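Local coordinates for UPF0255 protein frsA (Vibrio vulnificus, PDB 4I4C), which probably hydrolyses carboxylic esters to an alcohol and a carboxylate, as an alpha/beta-hydrolase of the FrsA family, at residues 68-73 with 100-105; 297-302 with 371-376. One frame throughout, in Å; residues are numbered along the deposited sequence.

Interaction 1. Residues 68-73 with 100-105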
loop_
_atom_site.group_PDB
_atom_site.type_symbol
_atom_site.label_atom_id
_atom_site.label_comp_id
_atom_site.label_asym_id
_atom_site.label_seq_id
_atom_site.Cartn_x
_atom_site.Cartn_y
_atom_site.Cartn_z
ATOM N N GLU A 68 -9.469 -3.598 18.359
ATOM C CA GLU A 68 -8.917 -3.985 19.653
ATOM C C GLU A 68 -9.431 -5.364 20.061
ATOM O O GLU A 68 -8.678 -6.155 20.624
ATOM C CB GLU A 68 -9.204 -2.961 20.756
ATOM C CG GLU A 68 -8.430 -1.638 20.630
ATOM C CD GLU A 68 -6.965 -1.835 20.246
ATOM O OE1 GLU A 68 -6.319 -2.799 20.724
ATOM O OE2 GLU A 68 -6.454 -1.014 19.461
ATOM N N GLN A 69 -10.702 -5.654 19.777
ATOM C CA GLN A 69 -11.251 -6.985 20.092
ATOM C C GLN A 69 -10.479 -8.062 19.306
ATOM O O GLN A 69 -10.142 -9.125 19.847
ATOM C CB GLN A 69 -12.755 -7.056 19.806
ATOM C CG GLN A 69 -13.606 -6.126 20.696
ATOM C CD GLN A 69 -15.095 -6.168 20.380
ATOM O OE1 GLN A 69 -15.527 -6.835 19.441
ATOM N NE2 GLN A 69 -15.888 -5.449 21.175
ATOM N N VAL A 70 -10.182 -7.767 18.041
ATOM C CA VAL A 70 -9.428 -8.684 17.188
ATOM C C VAL A 70 -8.019 -8.873 17.717
ATOM O O VAL A 70 -7.560 -10.004 17.894
ATOM C CB VAL A 70 -9.371 -8.188 15.717
ATOM C CG1 VAL A 70 -8.393 -9.026 14.911
ATOM C CG2 VAL A 70 -10.759 -8.242 15.090
ATOM N N LEU A 71 -7.345 -7.764 18.001
ATOM C CA LEU A 71 -5.972 -7.817 18.491
ATOM C C LEU A 71 -5.879 -8.485 19.864
ATOM O O LEU A 71 -4.907 -9.190 20.156
ATOM C CB LEU A 71 -5.348 -6.421 18.520
ATOM C CG LEU A 71 -5.107 -5.792 17.137
ATOM C CD1 LEU A 71 -4.589 -4.350 17.271
ATOM C CD2 LEU A 71 -4.131 -6.615 16.316
ATOM N N ALA A 72 -6.887 -8.264 20.702
ATOM C CA ALA A 72 -6.933 -8.917 22.007
ATOM C C ALA A 72 -7.068 -10.434 21.884
ATOM O O ALA A 72 -6.372 -11.168 22.572
ATOM C CB ALA A 72 -8.045 -8.338 22.868
ATOM N N ARG A 73 -7.947 -10.909 21.008
ATOM C CA ARG A 73 -8.085 -12.355 20.819
ATOM C C ARG A 73 -6.778 -12.971 20.283
ATOM O O ARG A 73 -6.464 -14.124 20.572
ATOM C CB ARG A 73 -9.255 -12.686 19.886
ATOM C CG ARG A 73 -10.651 -12.524 20.500
ATOM C CD ARG A 73 -11.711 -12.787 19.439
ATOM N NE ARG A 73 -13.055 -12.896 20.009
ATOM C CZ ARG A 73 -13.605 -14.035 20.430
ATOM N NH1 ARG A 73 -12.936 -15.174 20.333
ATOM N NH2 ARG A 73 -14.834 -14.039 20.935
ATOM N N TYR A 100 -6.834 -15.834 10.911
ATOM C CA TYR A 100 -8.115 -16.366 11.389
ATOM C C TYR A 100 -8.954 -15.278 12.057
ATOM O O TYR A 100 -10.139 -15.120 11.767
ATOM C CB TYR A 100 -7.873 -17.494 12.386
ATOM C CG TYR A 100 -9.146 -18.097 12.944
ATOM C CD1 TYR A 100 -9.711 -17.610 14.116
ATOM C CD2 TYR A 100 -9.785 -19.141 12.293
ATOM C CE1 TYR A 100 -10.880 -18.154 14.627
ATOM C CE2 TYR A 100 -10.954 -19.699 12.801
ATOM C CZ TYR A 100 -11.496 -19.198 13.963
ATOM O OH TYR A 100 -12.659 -19.731 14.472
ATOM N N GLU A 101 -8.335 -14.530 12.964
ATOM C CA GLU A 101 -9.089 -13.562 13.743
ATOM C C GLU A 101 -9.534 -12.389 12.880
ATOM O O GLU A 101 -10.636 -11.871 13.074
ATOM C CB GLU A 101 -8.317 -13.096 14.983
ATOM C CG GLU A 101 -8.037 -14.211 16.034
ATOM C CD GLU A 101 -9.283 -14.782 16.708
ATOM O OE1 GLU A 101 -10.396 -14.259 16.508
ATOM O OE2 GLU A 101 -9.140 -15.773 17.460
ATOM N N TRP A 102 -8.698 -11.972 11.925
ATOM C CA TRP A 102 -9.074 -10.834 11.080
ATOM C C TRP A 102 -10.138 -11.249 10.076
ATOM O O TRP A 102 -11.031 -10.480 9.759
ATOM C CB TRP A 102 -7.865 -10.205 10.375
ATOM C CG TRP A 102 -7.107 -9.254 11.258
ATOM C CD1 TRP A 102 -5.941 -9.506 11.947
ATOM C CD2 TRP A 102 -7.479 -7.908 11.578
ATOM N NE1 TRP A 102 -5.567 -8.391 12.664
ATOM C CE2 TRP A 102 -6.490 -7.397 12.454
ATOM C CE3 TRP A 102 -8.551 -7.085 11.208
ATOM C CZ2 TRP A 102 -6.548 -6.092 12.971
ATOM C CZ3 TRP A 102 -8.599 -5.783 11.717
ATOM C CH2 TRP A 102 -7.601 -5.304 12.584
ATOM N N THR A 103 -10.053 -12.486 9.603
ATOM C CA THR A 103 -11.055 -12.989 8.665
ATOM C C THR A 103 -12.417 -13.119 9.350
ATOM O O THR A 103 -13.458 -12.857 8.741
ATOM C CB THR A 103 -10.595 -14.324 8.036
ATOM O OG1 THR A 103 -9.435 -14.079 7.234
ATOM C CG2 THR A 103 -11.673 -14.923 7.157
ATOM N N ARG A 104 -12.402 -13.493 10.631
ATOM C CA ARG A 104 -13.623 -13.518 11.432
ATOM C C ARG A 104 -14.349 -12.189 11.421
ATOM O O ARG A 104 -15.567 -12.151 11.308
ATOM C CB ARG A 104 -13.314 -13.846 12.888
ATOM C CG ARG A 104 -13.165 -15.288 13.182
ATOM C CD ARG A 104 -12.960 -15.457 14.686
ATOM N NE ARG A 104 -14.157 -15.959 15.347
ATOM C CZ ARG A 104 -14.193 -16.328 16.623
ATOM N NH1 ARG A 104 -13.094 -16.230 17.366
ATOM N NH2 ARG A 104 -15.319 -16.797 17.159
ATOM N N LEU A 105 -13.601 -11.107 11.610
ATOM C CA LEU A 105 -14.180 -9.766 11.575
ATOM C C LEU A 105 -14.702 -9.454 10.175
ATOM O O LEU A 105 -15.807 -8.931 10.029
ATOM C CB LEU A 105 -13.181 -8.689 12.049
ATOM C CG LEU A 105 -13.763 -7.274 12.176
ATOM C CD1 LEU A 105 -14.955 -7.189 13.155
ATOM C CD2 LEU A 105 -12.695 -6.233 12.541
HETATM O O HOH W 1 -10.298 -16.153 19.744
#
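Val70 drives a methyl into the face of the Trp102 indole, and the rest of the contact is built out from that pair. Its CB points at helix 98-114, and the two methyls divide the work. CG1, anti to the backbone N (chi1 170°), lies over the five-membered ring, 3.5 Å from its centroid and 10° off the ring normal, a CH-pi contact; CE2 is the ring atom it comes nearest. CG2 turns the other way and packs against Leu105, 3.8 Å from CD2. Leu71 adds a looser touch, its CD2 4.2 Å from CZ2 of Trp102.

At the Arg73 end the contact becomes polar. The extended Arg73 side chain passes across the Glu101 carboxylate, CD 3.5 Å from OE1, and at its end NH1 donates to a water that in turn donates to Glu101 OE2. Gly96 N also binds OE2, while OE1 of Glu101 accepts a weak hydrogen bond from Arg104 NH1 at 3.4 Å, part of a salt bridge. Both guanidiniums gather on the same side of this carboxylate, Arg104 bonded directly and Arg73 through the water, which probably offsets their charges where Arg73 NH1 comes 3.2 Å from Arg104 NH1.

The segment axes run roughly antiparallel (152°) and approach to 9.4 Å. Trp102 also packs on Ile134 and Ala135, and Leu105 on Cys131, so helix 98-114 packs against both helices 64-75 and 121-136.

Interaction 2. Residues 297-302 with 371-376; sequences APIHDI and YSDNQM
Asp373, near the start of helix 371-379, reaches into the 297-302 loop and gathers its backbone amides on one carboxylate. Among the direct hydrogen bonds, His300 N donates to OD2 of Asp373 at 3.1 Å, arriving from above the carboxylate plane, 53° out of it. Asp301 N meets the syn lone pair of Asp373 OD1 at 3.1 Å, with a weaker branch to OD2. Two bonded amides, one of them shared by both oxygens, should limit rotation of the carboxylate and probably ease the burial of its charge.

Waters bridge Ile302 N to Asp373 OD2 and Ala297 N to Asn374 OD1, but each sits unusually close to its side-chain oxygen, so both links are doubtful.

The nonpolar contacts flank this polar centre. CB of Ile299 lies 3.8 Å from CB of Asp373, and the bend at chi3 (-77°) of Met376 accompanies a terminal CE placed 3.6 Å from CB of His300. The imidazole has its polar partner in Ser342, through ND1.

Pro298 centres an inverse gamma turn, with its ring about 4 Å from the bound hexanoic acid. The arrangement is an aspartate binding successive loop amides, here just beyond strand 291-295 of the alpha/beta-hydrolase sheet, beside the ligand pocket.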
loop_
_atom_site.group_PDB
_atom_site.type_symbol
_atom_site.label_atom_id
_atom_site.label_comp_id
_atom_site.label_asym_id
_atom_site.label_seq_id
_atom_site.Cartn_x
_atom_site.Cartn_y
_atom_site.Cartn_z
ATOM N N ALA A 297 7.125 8.435 1.268
ATOM C CA ALA A 297 7.884 7.720 0.238
ATOM C C ALA A 297 9.373 7.558 0.586
ATOM O O ALA A 297 10.022 8.515 1.040
ATOM C CB ALA A 297 7.713 8.417 -1.131
ATOM N N PRO A 298 9.920 6.342 0.386
ATOM C CA PRO A 298 11.360 6.092 0.568
ATOM C C PRO A 298 12.135 6.543 -0.664
ATOM O O PRO A 298 12.571 5.702 -1.461
ATOM C CB PRO A 298 11.436 4.563 0.698
ATOM C CG PRO A 298 10.266 4.067 -0.095
ATOM C CD PRO A 298 9.174 5.110 0.069
ATOM N N ILE A 299 12.299 7.855 -0.816
ATOM C CA ILE A 299 12.908 8.438 -2.014
ATOM C C ILE A 299 14.361 8.034 -2.211
ATOM O O ILE A 299 14.784 7.710 -3.322
ATOM C CB ILE A 299 12.831 9.974 -1.987
ATOM C CG1 ILE A 299 11.382 10.455 -2.060
ATOM C CG2 ILE A 299 13.652 10.582 -3.121
ATOM C CD1 ILE A 299 10.556 9.794 -3.135
ATOM N N HIS A 300 15.134 8.068 -1.134
ATOM C CA HIS A 300 16.564 7.851 -1.249
ATOM C C HIS A 300 17.219 7.297 0.010
ATOM O O HIS A 300 17.920 6.278 -0.049
ATOM C CB HIS A 300 17.284 9.150 -1.633
ATOM C CG HIS A 300 18.772 9.100 -1.422
ATOM N ND1 HIS A 300 19.617 8.376 -2.238
ATOM C CD2 HIS A 300 19.559 9.684 -0.486
ATOM C CE1 HIS A 300 20.863 8.519 -1.815
ATOM N NE2 HIS A 300 20.855 9.310 -0.755
ATOM N N ASP A 301 17.008 7.980 1.137
ATOM C CA ASP A 301 17.851 7.775 2.317
ATOM C C ASP A 301 17.950 6.320 2.782
ATOM O O ASP A 301 19.047 5.779 2.881
ATOM C CB ASP A 301 17.427 8.677 3.481
ATOM C CG ASP A 301 18.457 8.702 4.591
ATOM O OD1 ASP A 301 19.456 9.440 4.461
ATOM O OD2 ASP A 301 18.278 7.973 5.585
ATOM N N ILE A 302 16.809 5.693 3.057
ATOM C CA ILE A 302 16.813 4.319 3.551
ATOM C C ILE A 302 17.404 3.343 2.523
ATOM O O ILE A 302 18.180 2.457 2.882
ATOM C CB ILE A 302 15.406 3.856 4.038
ATOM C CG1 ILE A 302 15.437 2.398 4.486
ATOM C CG2 ILE A 302 14.354 4.022 2.961
ATOM C CD1 ILE A 302 16.193 2.178 5.775
ATOM N N TYR A 371 12.624 14.226 5.936
ATOM C CA TYR A 371 12.323 15.513 5.321
ATOM C C TYR A 371 13.325 15.805 4.185
ATOM O O TYR A 371 12.949 16.309 3.121
ATOM C CB TYR A 371 12.323 16.611 6.395
ATOM C CG TYR A 371 12.016 18.004 5.896
ATOM C CD1 TYR A 371 10.869 18.261 5.160
ATOM C CD2 TYR A 371 12.860 19.071 6.188
ATOM C CE1 TYR A 371 10.575 19.533 4.712
ATOM C CE2 TYR A 371 12.572 20.353 5.743
ATOM C CZ TYR A 371 11.425 20.576 5.006
ATOM O OH TYR A 371 11.125 21.840 4.547
ATOM N N SER A 372 14.585 15.446 4.413
ATOM C CA SER A 372 15.628 15.549 3.390
ATOM C C SER A 372 15.287 14.849 2.065
ATOM O O SER A 372 15.597 15.356 0.983
ATOM C CB SER A 372 16.949 15.019 3.938
ATOM O OG SER A 372 16.809 13.751 4.536
ATOM N N ASP A 373 14.643 13.697 2.148
ATOM C CA ASP A 373 14.154 13.012 0.953
ATOM C C ASP A 373 13.149 13.882 0.189
ATOM O O ASP A 373 13.303 14.137 -1.017
ATOM C CB ASP A 373 13.501 11.684 1.336
ATOM C CG ASP A 373 14.463 10.512 1.268
ATOM O OD1 ASP A 373 15.671 10.744 1.069
ATOM O OD2 ASP A 373 14.010 9.355 1.425
ATOM N N ASN A 374 12.128 14.341 0.911
ATOM C CA ASN A 374 11.079 15.176 0.343
ATOM C C ASN A 374 11.542 16.557 -0.135
ATOM O O ASN A 374 11.021 17.086 -1.115
ATOM C CB ASN A 374 9.917 15.264 1.331
ATOM C CG ASN A 374 9.276 13.913 1.550
ATOM O OD1 ASN A 374 8.880 13.252 0.589
ATOM N ND2 ASN A 374 9.228 13.466 2.795
ATOM N N GLN A 375 12.528 17.121 0.552
ATOM C CA GLN A 375 13.166 18.352 0.099
ATOM C C GLN A 375 13.831 18.214 -1.265
ATOM O O GLN A 375 13.734 19.115 -2.099
ATOM C CB GLN A 375 14.199 18.819 1.119
ATOM C CG GLN A 375 13.655 19.821 2.101
ATOM C CD GLN A 375 14.681 20.200 3.136
ATOM O OE1 GLN A 375 15.404 19.343 3.665
ATOM N NE2 GLN A 375 14.764 21.487 3.429
ATOM N N MET A 376 14.512 17.092 -1.483
ATOM C CA MET A 376 15.121 16.797 -2.778
ATOM C C MET A 376 14.088 16.812 -3.890
ATOM O O MET A 376 14.237 17.509 -4.896
ATOM C CB MET A 376 15.771 15.423 -2.748
ATOM C CG MET A 376 17.241 15.441 -2.476
ATOM S SD MET A 376 18.022 13.967 -3.137
ATOM C CE MET A 376 17.544 12.767 -1.914
HETATM O O HOH W 2 6.978 11.614 0.666
HETATM O O HOH W 3 14.186 7.192 2.497
#

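How the interactions relate
Interaction 1 closes before interaction 2 opens along the chain, and the two lie on opposite sides of its centre, about 35 Å apart between centres and about 23 Å between nearest atoms. They share no helix or strand. Residues 68-73 and 100-105 join two helices that precede every strand of the eight-stranded mixed sheet. Residues 297-302 and 371-376 belong to the sheet region, the loop following strand 291-295 and the helix following the adjacent parallel strand 358-363. Interaction 1 is therefore helix packing remote from interaction 2, whereas interaction 2 ties together two consecutive strand exits next to the hexanoic acid site; neither touches the other directly.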